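Local coordinates for Rep (Escherichia coli, PDB 3VW4), which binds the replication origin of plasmid ColE2-P9 through this DNA-binding domain and unwinds its duplex, acting as an initiator-primase, at residues A[12-17]-A[64-69]; A[27-32]-A[74-79]; A[41-46]-A[57-62]; A[45-48]-A[53-56]. All blocks are in the same frame, centred on the assembly; numbering follows the deposited sequence.

Interaction 1 of 4, residues A[12-17]-A[64-69]. With nucleotides of chain D.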
# COMPACT_ATOMS: atom_id res chain seq x y z
N HIS A 12 20.43 9.42 1.53
CA HIS A 12 19.61 9.54 0.40
C HIS A 12 19.39 8.19 -0.21
O HIS A 12 18.26 7.84 -0.59
CB HIS A 12 20.34 10.43 -0.55
CG HIS A 12 19.70 10.49 -1.84
ND1 HIS A 12 20.15 9.77 -2.93
CD2 HIS A 12 18.54 11.14 -2.22
CE1 HIS A 12 19.34 10.01 -3.97
NE2 HIS A 12 18.34 10.84 -3.52
N LEU A 13 20.45 7.42 -0.33
CA LEU A 13 20.26 6.08 -0.81
C LEU A 13 19.40 5.25 0.17
O LEU A 13 18.51 4.55 -0.28
CB LEU A 13 21.58 5.41 -1.09
CG LEU A 13 22.27 5.44 -2.45
CD1 LEU A 13 21.64 6.25 -3.58
CD2 LEU A 13 23.67 5.86 -2.20
N PHE A 14 19.66 5.29 1.48
CA PHE A 14 18.93 4.43 2.42
C PHE A 14 17.47 4.81 2.40
O PHE A 14 16.61 4.02 2.46
CB PHE A 14 19.51 4.62 3.83
CG PHE A 14 18.69 4.00 4.92
CD1 PHE A 14 18.65 2.62 5.09
CD2 PHE A 14 17.91 4.77 5.74
CE1 PHE A 14 17.87 2.05 6.09
CE2 PHE A 14 17.13 4.18 6.71
CZ PHE A 14 17.11 2.82 6.90
N GLU A 15 17.17 6.07 2.29
CA GLU A 15 15.74 6.52 2.32
C GLU A 15 14.99 6.13 1.05
O GLU A 15 13.90 5.61 1.14
CB GLU A 15 15.64 8.07 2.52
CG GLU A 15 16.01 8.53 3.89
CD GLU A 15 14.95 8.11 4.90
OE1 GLU A 15 13.77 8.54 4.71
OE2 GLU A 15 15.27 7.35 5.85
N LYS A 16 15.56 6.44 -0.13
CA LYS A 16 14.98 6.08 -1.42
C LYS A 16 14.65 4.59 -1.48
O LYS A 16 13.51 4.20 -1.54
CB LYS A 16 15.98 6.38 -2.52
CG LYS A 16 15.62 7.55 -3.36
CD LYS A 16 14.51 7.17 -4.30
CE LYS A 16 14.37 8.21 -5.41
NZ LYS A 16 13.23 9.16 -5.20
N VAL A 17 15.67 3.77 -1.40
CA VAL A 17 15.53 2.36 -1.54
C VAL A 17 14.63 1.70 -0.44
O VAL A 17 13.91 0.71 -0.72
CB VAL A 17 16.94 1.72 -1.58
CG1 VAL A 17 16.90 0.22 -1.44
CG2 VAL A 17 17.65 2.10 -2.85
N LYS A 64 22.46 -4.40 2.30
CA LYS A 64 22.34 -5.54 3.21
C LYS A 64 21.38 -5.18 4.35
O LYS A 64 20.49 -5.99 4.79
CB LYS A 64 23.72 -5.88 3.77
CG LYS A 64 23.74 -7.15 4.59
CD LYS A 64 25.17 -7.67 4.87
CE LYS A 64 26.05 -7.94 3.60
NZ LYS A 64 27.49 -8.44 3.82
N SER A 65 21.55 -3.96 4.83
CA SER A 65 20.72 -3.43 5.88
C SER A 65 19.23 -3.50 5.52
O SER A 65 18.45 -4.00 6.32
CB SER A 65 21.09 -1.99 6.16
OG SER A 65 20.47 -1.58 7.37
N ILE A 66 18.84 -3.00 4.34
CA ILE A 66 17.43 -2.93 4.02
C ILE A 66 16.86 -4.34 3.86
O ILE A 66 15.70 -4.66 4.26
CB ILE A 66 17.21 -2.07 2.76
CG1 ILE A 66 17.75 -0.66 3.08
CG2 ILE A 66 15.75 -2.03 2.40
CD1 ILE A 66 17.73 0.31 1.92
N ALA A 67 17.71 -5.18 3.28
CA ALA A 67 17.23 -6.46 2.87
C ALA A 67 17.13 -7.34 4.11
O ALA A 67 16.23 -8.14 4.19
CB ALA A 67 18.16 -7.04 1.86
N LYS A 68 18.00 -7.18 5.09
CA LYS A 68 17.79 -8.00 6.26
C LYS A 68 16.59 -7.55 7.01
O LYS A 68 15.72 -8.39 7.33
CB LYS A 68 18.94 -8.03 7.19
CG LYS A 68 20.09 -8.80 6.62
CD LYS A 68 21.39 -8.18 7.08
CE LYS A 68 21.57 -8.37 8.57
NZ LYS A 68 21.85 -9.83 8.93
N TYR A 69 16.43 -6.27 7.20
CA TYR A 69 15.28 -5.78 7.93
C TYR A 69 13.99 -6.19 7.27
O TYR A 69 13.15 -6.81 7.93
CB TYR A 69 15.39 -4.27 8.06
CG TYR A 69 14.40 -3.55 8.87
CD1 TYR A 69 13.19 -3.13 8.31
CD2 TYR A 69 14.66 -3.24 10.21
CE1 TYR A 69 12.25 -2.43 9.11
CE2 TYR A 69 13.74 -2.56 10.99
CZ TYR A 69 12.55 -2.15 10.42
OH TYR A 69 11.66 -1.41 11.18
P DA D 2 14.77 4.28 12.78
OP1 DA D 2 14.38 5.57 13.32
OP2 DA D 2 14.86 3.02 13.61
O5' DA D 2 13.66 4.04 11.63
C5' DA D 2 13.56 4.84 10.42
C4' DA D 2 12.47 4.29 9.51
O4' DA D 2 12.94 3.18 8.68
C3' DA D 2 11.25 3.70 10.20
O3' DA D 2 10.26 3.65 9.21
C2' DA D 2 11.72 2.29 10.50
C1' DA D 2 12.53 1.94 9.26
N9 DA D 2 13.74 1.12 9.43
C8 DA D 2 14.57 0.94 10.50
N7 DA D 2 15.58 0.14 10.25
C5 DA D 2 15.45 -0.16 8.91
C6 DA D 2 16.25 -0.90 8.02
N6 DA D 2 17.37 -1.53 8.37
N1 DA D 2 15.83 -1.00 6.74
C2 DA D 2 14.68 -0.42 6.39
N3 DA D 2 13.86 0.32 7.13
C4 DA D 2 14.32 0.43 8.39
P DG D 1 19.27 -0.03 12.24
OP1 DG D 1 20.66 -0.16 12.80
OP2 DG D 1 18.56 -1.26 11.67
O5' DG D 1 18.29 0.93 13.07
C5' DG D 1 18.68 2.22 13.61
C4' DG D 1 18.36 3.33 12.63
O4' DG D 1 19.35 3.36 11.58
C3' DG D 1 16.99 3.29 11.94
O3' DG D 1 16.27 4.46 12.33
C2' DG D 1 17.29 3.41 10.45
C1' DG D 1 18.76 3.74 10.35
N9 DG D 1 19.49 3.02 9.31
C8 DG D 1 19.62 1.65 9.21
N7 DG D 1 20.41 1.29 8.23
C5 DG D 1 20.85 2.49 7.68
C6 DG D 1 21.68 2.74 6.55
O6 DG D 1 22.26 1.92 5.82
N1 DG D 1 21.85 4.09 6.33
C2 DG D 1 21.28 5.09 7.07
N2 DG D 1 21.56 6.34 6.68
N3 DG D 1 20.46 4.88 8.10
C4 DG D 1 20.32 3.56 8.36
P DT D 3 8.79 3.19 9.64
OP1 DT D 3 7.87 4.03 8.88
OP2 DT D 3 8.55 3.06 11.10
O5' DT D 3 8.57 1.65 9.27
C5' DT D 3 9.06 1.13 8.01
C4' DT D 3 8.04 0.19 7.43
O4' DT D 3 8.19 -1.07 8.11
C3' DT D 3 6.60 0.61 7.68
O3' DT D 3 5.80 0.29 6.56
C2' DT D 3 6.17 -0.20 8.89
C1' DT D 3 7.03 -1.42 8.81
N1 DT D 3 7.45 -2.00 10.09
C2 DT D 3 7.17 -3.34 10.27
O2 DT D 3 6.59 -4.01 9.44
N3 DT D 3 7.54 -3.84 11.49
C4 DT D 3 8.21 -3.17 12.49
O4 DT D 3 8.52 -3.77 13.51
C5 DT D 3 8.45 -1.77 12.25
C7 DT D 3 9.09 -0.95 13.32
C6 DT D 3 8.08 -1.26 11.06
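Ile66 is the one protein side chain of helix segment 64-69 that meets segment 12-17 closely. Its CD1 methyl meets the CG1 branch of Val17 (CD1 to CG1 3.5 Å), the two side chains crossing obliquely. One bond back, Ile66 CG1 lies 4.0 Å from Phe14 CD1, at a slant to the ring. With CG trans to its backbone N (chi1 169°), Phe14 brings the end of its ring close to Ile66 and against the bound DNA. There the guanine of DG1 of chain D stacks over one ring face, its C4 above the ring centre. The adenine of DA2 of chain D comes to the ring edge instead.

Ser65 OG donates to N7 of DG1 of chain D at 3.0 Å. The amino group N6 of DA2 of chain D makes weak hydrogen bonds to Ser65 O and Ser65 OG. Ser65 OG thus bridges the edges of the two bases, firmly to DG1 and weakly to DA2. The adenine is stacked on Tyr69, with its C5 over the centre of that ring. The Tyr69 hydroxyl reaches the next base, its OH 3.4 Å from the C7 methyl of DT3 of chain D. Helices 7-24 and 56-73 thus form a base-binding surface of the DNA-binding domain, where Phe14 and Tyr69 each receive an origin base.

No hydrogen bond joins the two protein segments. The contact is buried and apolar. Ile66 also packs on Arg18 and Ala21 of helix 7-24. Leu13, Lys16 and Val17 touch Tyr46 of helix 32-49, the third helix of the group.

Interaction 2 of 4, residues A[27-32]-A[74-79]; sequences QGWPVF and FSPEGF. With nucleotides of chain D.
Pro76 lies over one face of the Trp29 indole, toward the rim. Its CD makes a CH-pi contact, 3.8 Å from the centroid of the six-membered ring and 16° off the ring normal. At the indole edge, in its plane, sits Phe74 CB, 4.0 Å from Trp29 CZ3. The Phe74 ring carries the adenine of DA4 of chain D on one face. At its edge is the sugar of DT3 of chain D, with O4' 3.6 Å from Phe74 CZ. Phe74 also meets the Tyr22 ring, the two planes at about 15°.

The same adenine is held by the backbone. Ser75 N donates to N1 of DA4 of chain D at 3.1 Å, with an N-H...N angle of 157°. Gly78 CA lies 3.5 Å from N1 of DA4 of chain D, where a side chain would collide with the base. Ser75 OG accepts from Gly78 N at 3.0 Å. Replacing Phe74 by a serine would probably leave the adenine without its stacking partner and freer to tilt about the Ser75 bond.

Phe79 packs on the sugar of DA4 of chain D and makes a cation-pi contact with Arg26. Ser75 is the N-cap of helix 76-92, in an ST motif completed by Phe79 N bonding to Ser75 O. N1 belongs to the Watson-Crick edge, so the arrangement is consistent with a base-binding site for an unwound adenine.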
# COMPACT_ATOMS: atom_id res chain seq x y z
N GLN A 27 6.46 -8.46 -4.59
CA GLN A 27 6.38 -8.92 -5.97
C GLN A 27 7.17 -10.18 -6.11
O GLN A 27 8.26 -10.13 -6.60
CB GLN A 27 6.91 -7.84 -6.90
CG GLN A 27 6.07 -6.56 -6.74
CD GLN A 27 6.65 -5.32 -7.40
OE1 GLN A 27 6.07 -4.24 -7.25
NE2 GLN A 27 7.77 -5.43 -8.13
N GLY A 28 6.69 -11.28 -5.58
CA GLY A 28 7.43 -12.50 -5.68
C GLY A 28 7.89 -13.07 -4.36
O GLY A 28 8.05 -14.28 -4.25
N TRP A 29 8.07 -12.22 -3.34
CA TRP A 29 8.60 -12.63 -2.03
C TRP A 29 9.88 -13.39 -2.30
O TRP A 29 10.04 -14.56 -1.91
CB TRP A 29 7.58 -13.46 -1.23
CG TRP A 29 6.40 -12.69 -0.83
CD1 TRP A 29 5.16 -12.70 -1.41
CD2 TRP A 29 6.28 -11.69 0.27
NE1 TRP A 29 4.30 -11.84 -0.78
CE2 TRP A 29 4.91 -11.18 0.22
CE3 TRP A 29 7.15 -11.18 1.24
CZ2 TRP A 29 4.43 -10.24 1.12
CZ3 TRP A 29 6.66 -10.18 2.14
CH2 TRP A 29 5.32 -9.74 2.07
N PRO A 30 10.81 -12.76 -3.01
CA PRO A 30 12.02 -13.52 -3.31
C PRO A 30 12.72 -14.04 -2.03
O PRO A 30 12.82 -13.31 -1.07
CB PRO A 30 12.90 -12.52 -4.04
CG PRO A 30 12.40 -11.20 -3.58
CD PRO A 30 10.93 -11.35 -3.45
N VAL A 31 13.18 -15.29 -2.02
CA VAL A 31 13.95 -15.83 -0.92
C VAL A 31 15.08 -14.92 -0.60
O VAL A 31 15.51 -14.11 -1.43
CB VAL A 31 14.45 -17.27 -1.23
CG1 VAL A 31 13.26 -18.24 -1.34
CG2 VAL A 31 15.31 -17.31 -2.45
N PHE A 32 15.60 -15.01 0.61
CA PHE A 32 16.64 -14.03 1.03
C PHE A 32 17.82 -13.79 0.05
O PHE A 32 18.10 -12.62 -0.31
CB PHE A 32 17.15 -14.30 2.45
CG PHE A 32 18.19 -13.33 2.92
CD1 PHE A 32 17.85 -11.99 3.24
CD2 PHE A 32 19.53 -13.73 3.02
CE1 PHE A 32 18.83 -11.11 3.63
CE2 PHE A 32 20.51 -12.86 3.44
CZ PHE A 32 20.16 -11.55 3.73
N PHE A 74 8.74 -8.50 6.97
CA PHE A 74 7.60 -8.41 6.07
C PHE A 74 6.99 -9.80 5.71
O PHE A 74 7.69 -10.84 5.63
CB PHE A 74 8.05 -7.63 4.84
CG PHE A 74 7.99 -6.15 5.01
CD1 PHE A 74 8.72 -5.50 6.06
CD2 PHE A 74 7.20 -5.38 4.17
CE1 PHE A 74 8.66 -4.12 6.23
CE2 PHE A 74 7.17 -3.99 4.36
CZ PHE A 74 7.89 -3.37 5.39
N SER A 75 5.70 -9.84 5.46
CA SER A 75 5.15 -11.14 5.09
C SER A 75 3.78 -10.90 4.56
O SER A 75 3.19 -9.87 4.82
CB SER A 75 5.09 -12.01 6.35
OG SER A 75 4.12 -11.53 7.27
N PRO A 76 3.24 -11.84 3.83
CA PRO A 76 1.84 -11.62 3.46
C PRO A 76 0.89 -11.31 4.63
O PRO A 76 0.06 -10.42 4.49
CB PRO A 76 1.47 -12.93 2.81
CG PRO A 76 2.77 -13.40 2.18
CD PRO A 76 3.77 -13.08 3.26
N GLU A 77 0.98 -12.00 5.77
CA GLU A 77 0.05 -11.78 6.92
C GLU A 77 0.26 -10.33 7.35
O GLU A 77 -0.73 -9.53 7.44
CB GLU A 77 0.32 -12.73 8.09
CG GLU A 77 0.62 -14.22 7.68
CD GLU A 77 2.02 -14.51 6.99
OE1 GLU A 77 2.24 -14.15 5.77
OE2 GLU A 77 2.93 -15.16 7.65
N GLY A 78 1.57 -9.99 7.49
CA GLY A 78 2.05 -8.65 7.68
C GLY A 78 1.28 -7.62 6.87
O GLY A 78 0.76 -6.68 7.48
N PHE A 79 1.20 -7.76 5.53
CA PHE A 79 0.51 -6.83 4.66
C PHE A 79 -0.96 -6.79 4.96
O PHE A 79 -1.51 -5.71 5.08
CB PHE A 79 0.71 -7.17 3.20
CG PHE A 79 0.20 -6.14 2.22
CD1 PHE A 79 0.52 -4.81 2.33
CD2 PHE A 79 -0.51 -6.53 1.08
CE1 PHE A 79 0.09 -3.85 1.38
CE2 PHE A 79 -0.91 -5.59 0.12
CZ PHE A 79 -0.65 -4.25 0.29
P DA D 4 4.65 1.35 6.23
OP1 DA D 4 5.20 2.71 5.94
OP2 DA D 4 3.62 1.10 7.27
O5' DA D 4 4.04 0.74 4.89
C5' DA D 4 4.79 0.73 3.68
C4' DA D 4 4.32 -0.46 2.88
O4' DA D 4 4.70 -1.73 3.49
C3' DA D 4 2.81 -0.51 2.67
O3' DA D 4 2.66 -0.87 1.29
C2' DA D 4 2.36 -1.57 3.67
C1' DA D 4 3.56 -2.51 3.75
N9 DA D 4 3.80 -3.18 5.02
C8 DA D 4 4.00 -2.62 6.25
N7 DA D 4 4.29 -3.50 7.19
C5 DA D 4 4.37 -4.70 6.50
C6 DA D 4 4.67 -6.02 6.91
N6 DA D 4 4.98 -6.35 8.16
N1 DA D 4 4.64 -6.99 5.97
C2 DA D 4 4.36 -6.65 4.71
N3 DA D 4 4.08 -5.45 4.19
C4 DA D 4 4.07 -4.52 5.16
P DT D 3 8.79 3.19 9.64
OP1 DT D 3 7.87 4.03 8.88
OP2 DT D 3 8.55 3.06 11.10
O5' DT D 3 8.57 1.65 9.27
C5' DT D 3 9.06 1.13 8.01
C4' DT D 3 8.04 0.19 7.43
O4' DT D 3 8.19 -1.07 8.11
C3' DT D 3 6.60 0.61 7.68
O3' DT D 3 5.80 0.29 6.56
C2' DT D 3 6.17 -0.20 8.89
C1' DT D 3 7.03 -1.42 8.81
N1 DT D 3 7.45 -2.00 10.09
C2 DT D 3 7.17 -3.34 10.27
O2 DT D 3 6.59 -4.01 9.44
N3 DT D 3 7.54 -3.84 11.49
C4 DT D 3 8.21 -3.17 12.49
O4 DT D 3 8.52 -3.77 13.51
C5 DT D 3 8.45 -1.77 12.25
C7 DT D 3 9.09 -0.95 13.32
C6 DT D 3 8.08 -1.26 11.06

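Interaction 3 of 4, residues A[41-46]-A[57-62]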
# COMPACT_ATOMS: atom_id res chain seq x y z
N GLN A 41 21.14 -4.13 -5.80
CA GLN A 41 21.13 -3.71 -7.18
C GLN A 41 20.31 -2.42 -7.37
O GLN A 41 20.70 -1.51 -8.09
CB GLN A 41 20.64 -4.85 -7.96
CG GLN A 41 20.27 -4.57 -9.36
CD GLN A 41 20.12 -5.88 -10.13
OE1 GLN A 41 21.07 -6.28 -10.83
NE2 GLN A 41 18.95 -6.58 -9.97
N ARG A 42 19.23 -2.29 -6.60
CA ARG A 42 18.50 -1.03 -6.59
C ARG A 42 19.28 0.14 -5.92
O ARG A 42 19.18 1.30 -6.35
CB ARG A 42 17.10 -1.18 -6.06
CG ARG A 42 16.44 0.16 -6.12
CD ARG A 42 15.00 0.16 -6.58
NE ARG A 42 14.79 -0.23 -7.95
CZ ARG A 42 13.82 0.26 -8.72
NH1 ARG A 42 13.01 1.20 -8.27
NH2 ARG A 42 13.68 -0.17 -9.96
N VAL A 43 20.13 -0.18 -4.96
CA VAL A 43 20.97 0.83 -4.37
C VAL A 43 21.98 1.27 -5.42
O VAL A 43 22.24 2.48 -5.56
CB VAL A 43 21.73 0.39 -3.09
CG1 VAL A 43 22.56 1.55 -2.56
CG2 VAL A 43 20.79 -0.11 -2.00
N GLU A 44 22.53 0.32 -6.17
CA GLU A 44 23.44 0.67 -7.25
C GLU A 44 22.79 1.52 -8.37
O GLU A 44 23.43 2.35 -8.97
CB GLU A 44 24.12 -0.57 -7.80
CG GLU A 44 25.16 -1.00 -6.83
CD GLU A 44 25.72 -2.40 -7.06
OE1 GLU A 44 25.11 -3.29 -7.77
OE2 GLU A 44 26.82 -2.66 -6.47
N MET A 45 21.51 1.35 -8.64
CA MET A 45 20.98 2.09 -9.73
C MET A 45 20.84 3.56 -9.32
O MET A 45 21.19 4.46 -10.09
CB MET A 45 19.66 1.48 -10.27
CG MET A 45 18.90 2.32 -11.28
SD MET A 45 17.12 1.94 -11.14
CE MET A 45 16.74 2.44 -9.43
N TYR A 46 20.40 3.81 -8.09
CA TYR A 46 20.35 5.22 -7.64
C TYR A 46 21.74 5.85 -7.53
O TYR A 46 21.90 7.03 -7.83
CB TYR A 46 19.54 5.44 -6.35
CG TYR A 46 18.09 5.12 -6.50
CD1 TYR A 46 17.26 5.87 -7.32
CD2 TYR A 46 17.55 4.07 -5.83
CE1 TYR A 46 15.91 5.54 -7.45
CE2 TYR A 46 16.23 3.74 -5.94
CZ TYR A 46 15.40 4.47 -6.74
OH TYR A 46 14.05 4.04 -6.81
N ALA A 57 31.31 -1.24 -2.28
CA ALA A 57 31.23 -1.70 -0.88
C ALA A 57 30.17 -0.94 -0.07
O ALA A 57 29.43 -1.56 0.73
CB ALA A 57 32.55 -1.66 -0.15
N GLU A 58 30.06 0.37 -0.27
CA GLU A 58 29.08 1.08 0.56
C GLU A 58 27.63 0.76 0.18
O GLU A 58 26.79 0.49 1.05
CB GLU A 58 29.35 2.60 0.62
CG GLU A 58 28.46 3.35 1.64
CD GLU A 58 29.10 4.65 2.16
OE1 GLU A 58 30.23 5.02 1.64
OE2 GLU A 58 28.53 5.28 3.10
N CYS A 59 27.36 0.78 -1.13
CA CYS A 59 26.18 0.22 -1.71
C CYS A 59 25.76 -1.14 -1.16
O CYS A 59 24.59 -1.30 -0.78
CB CYS A 59 26.38 0.11 -3.18
SG CYS A 59 26.42 1.74 -3.98
N ARG A 60 26.70 -2.08 -1.02
CA ARG A 60 26.37 -3.39 -0.43
C ARG A 60 25.92 -3.28 0.98
O ARG A 60 24.89 -3.90 1.36
CB ARG A 60 27.48 -4.43 -0.53
CG ARG A 60 27.85 -4.71 -1.98
CD ARG A 60 28.84 -5.85 -2.24
NE ARG A 60 29.93 -5.37 -3.12
CZ ARG A 60 31.20 -5.21 -2.73
NH1 ARG A 60 31.52 -5.52 -1.47
NH2 ARG A 60 32.15 -4.77 -3.57
N ALA A 61 26.63 -2.48 1.76
CA ALA A 61 26.29 -2.33 3.16
C ALA A 61 24.86 -1.75 3.29
O ALA A 61 24.04 -2.34 3.98
CB ALA A 61 27.34 -1.48 3.89
N ILE A 62 24.54 -0.65 2.59
CA ILE A 62 23.24 -0.05 2.78
C ILE A 62 22.15 -1.04 2.30
O ILE A 62 21.04 -1.20 2.88
CB ILE A 62 23.07 1.46 2.27
CG1 ILE A 62 22.02 1.55 1.27
CG2 ILE A 62 24.30 2.25 1.81
CD1 ILE A 62 20.79 1.74 2.04
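Val43 is the first residue of segment 41-46 to reach helix segment 57-62, and it sits between two residues there. Its CG1, trans to the backbone N (chi1 -179°), rests 3.9 Å from the carbonyl O of Cys59 and 4.1 Å from Cys59 SG. The CG2 branch lies 3.9 Å from Ile62 CG1. Both methyls therefore press on the groove between Cys59 and Ile62. An alanine here is likely to open a gap over Ile62 CG1 and leave Cys59 SG with less apolar cover. Glu44 follows with its aliphatic part, its CG 4.0 Å from Cys59 CB. Beyond CG its chain is extended. The carboxylate bends off from Cys59 to the Arg60 side, and its OE2 stays 5.3 Å from Arg60 NE, too far for a salt bridge but probably a mild attraction.

Met45 and Tyr46 turn from this contact. The CE methyl of Met45 covers a face of the Tyr46 ring. Tyr46 then packs on Leu13 and Val17 of helix 7-24.

The axes of segments 41-46 and 57-62 approach to 8.7 Å, with 130° between their directions, so they run more against than along each other. Ile62 also packs on a guanine base of the DNA, and Glu58 OE2 is hydrogen-bonded to Asn10. The contact joins two sequential helices, 32-49 and 56-73, linked by a short loop and crossing steeply, in a DNA-binding domain described as containing a helix-turn-helix.

Interaction 4 of 4, residues A[45-48]-A[53-56]; sequences MYNA and PLSP
Asn47 OD1 accepts a hydrogen bond from Leu54 N at 2.8 Å. The donor lies in the carbonyl plane, on a lone pair, and the bond is moderately bent (N-H...O 142°). The other end of the same amide completes the pair: Asn47 ND2 donates to Leu54 O at 2.9 Å. That bond leaves close to the amide plane of Asn47, but meets the Leu54 carbonyl from 32° off its plane. One side chain thus matches both the N-H and the C=O of a single loop residue. The two bonds fix the rotation of the amide and leave little doubt which end is oxygen. CG of Asn47 stands trans to its backbone N (chi1 -176°), which carries the amide straight across to the loop.

Around these bonds, carbons of Pro53 and Leu54 pack against the polar atoms of Asn47. The Pro53 ring crosses Asn47 at about a right angle. Its CB is 3.4 Å from the Asn47 backbone O and equally close to Asn47 ND2. Leu54 CB lies 3.5 Å from Asn47 OD1. Asn47 is buried, and the loop backbone supplies one partner to each end of its amide.

Residues 53-55 are the last part of the link between helix 32-49 and helix 56-73. Asn47, near the end of the first helix, holds Leu54 just ahead of the second. Ser55 OG then caps the second helix by bonding to Glu58 N. Leu54 touches Arg9, and Tyr46 packs on Leu13, Lys16 and Val17, so both segments also lean on helix 7-24.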
# COMPACT_ATOMS: atom_id res chain seq x y z
N MET A 45 21.51 1.35 -8.64
CA MET A 45 20.98 2.09 -9.73
C MET A 45 20.84 3.56 -9.32
O MET A 45 21.19 4.46 -10.09
CB MET A 45 19.66 1.48 -10.27
CG MET A 45 18.90 2.32 -11.28
SD MET A 45 17.12 1.94 -11.14
CE MET A 45 16.74 2.44 -9.43
N TYR A 46 20.40 3.81 -8.09
CA TYR A 46 20.35 5.22 -7.64
C TYR A 46 21.74 5.85 -7.53
O TYR A 46 21.90 7.03 -7.83
CB TYR A 46 19.54 5.44 -6.35
CG TYR A 46 18.09 5.12 -6.50
CD1 TYR A 46 17.26 5.87 -7.32
CD2 TYR A 46 17.55 4.07 -5.83
CE1 TYR A 46 15.91 5.54 -7.45
CE2 TYR A 46 16.23 3.74 -5.94
CZ TYR A 46 15.40 4.47 -6.74
OH TYR A 46 14.05 4.04 -6.81
N ASN A 47 22.70 5.06 -7.11
CA ASN A 47 24.01 5.54 -6.82
C ASN A 47 24.66 6.03 -8.10
O ASN A 47 25.38 7.00 -8.09
CB ASN A 47 24.81 4.43 -6.16
CG ASN A 47 26.17 4.88 -5.73
OD1 ASN A 47 26.31 5.83 -4.98
ND2 ASN A 47 27.20 4.19 -6.18
N ALA A 48 24.37 5.37 -9.20
CA ALA A 48 25.02 5.63 -10.46
C ALA A 48 24.53 6.98 -11.03
O ALA A 48 25.24 7.67 -11.76
CB ALA A 48 24.71 4.49 -11.40
N PRO A 53 29.22 9.10 -7.16
CA PRO A 53 28.65 7.86 -6.56
C PRO A 53 29.50 7.33 -5.42
O PRO A 53 30.71 7.47 -5.42
CB PRO A 53 28.73 6.87 -7.71
CG PRO A 53 28.97 7.70 -8.91
CD PRO A 53 29.71 8.89 -8.52
N LEU A 54 28.88 6.70 -4.44
CA LEU A 54 29.60 5.94 -3.42
C LEU A 54 30.24 4.68 -4.00
O LEU A 54 29.94 4.26 -5.09
CB LEU A 54 28.62 5.53 -2.37
CG LEU A 54 28.45 6.57 -1.28
CD1 LEU A 54 28.97 7.98 -1.50
CD2 LEU A 54 27.00 6.58 -0.86
N SER A 55 31.07 4.04 -3.22
CA SER A 55 31.72 2.88 -3.64
C SER A 55 30.75 1.71 -3.69
O SER A 55 29.73 1.70 -2.99
CB SER A 55 32.80 2.60 -2.61
OG SER A 55 32.29 1.81 -1.55
N PRO A 56 31.12 0.67 -4.43
CA PRO A 56 30.34 -0.60 -4.43
C PRO A 56 30.23 -1.22 -3.05
O PRO A 56 29.14 -1.67 -2.69
CB PRO A 56 31.10 -1.51 -5.38
CG PRO A 56 32.01 -0.59 -6.14
CD PRO A 56 32.32 0.60 -5.27

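Overall arrangement
Interactions 1, 3 and 4 bind helices 7-24, 32-49 and 56-73 into one group, on the same side of the chain centre. Interactions 1 and 3 are buried, apolar and free of hydrogen bonds between their segments. Both use helix 56-73, and they touch where Phe14 meets Ile62. Interaction 4 is buried as well, but polar, and touches interaction 3 through Asn47 and Cys59. Interaction 2 is partly exposed. It joins a loop to the start of helix 76-92, mainly by ring packing. It touches interaction 1 through Phe32, which packs on Lys68, but does not touch interactions 3 and 4. Interactions 1 and 2 set aromatic rings over bases of chain D: DG1 and DA2 in interaction 1, DA4 in interaction 2.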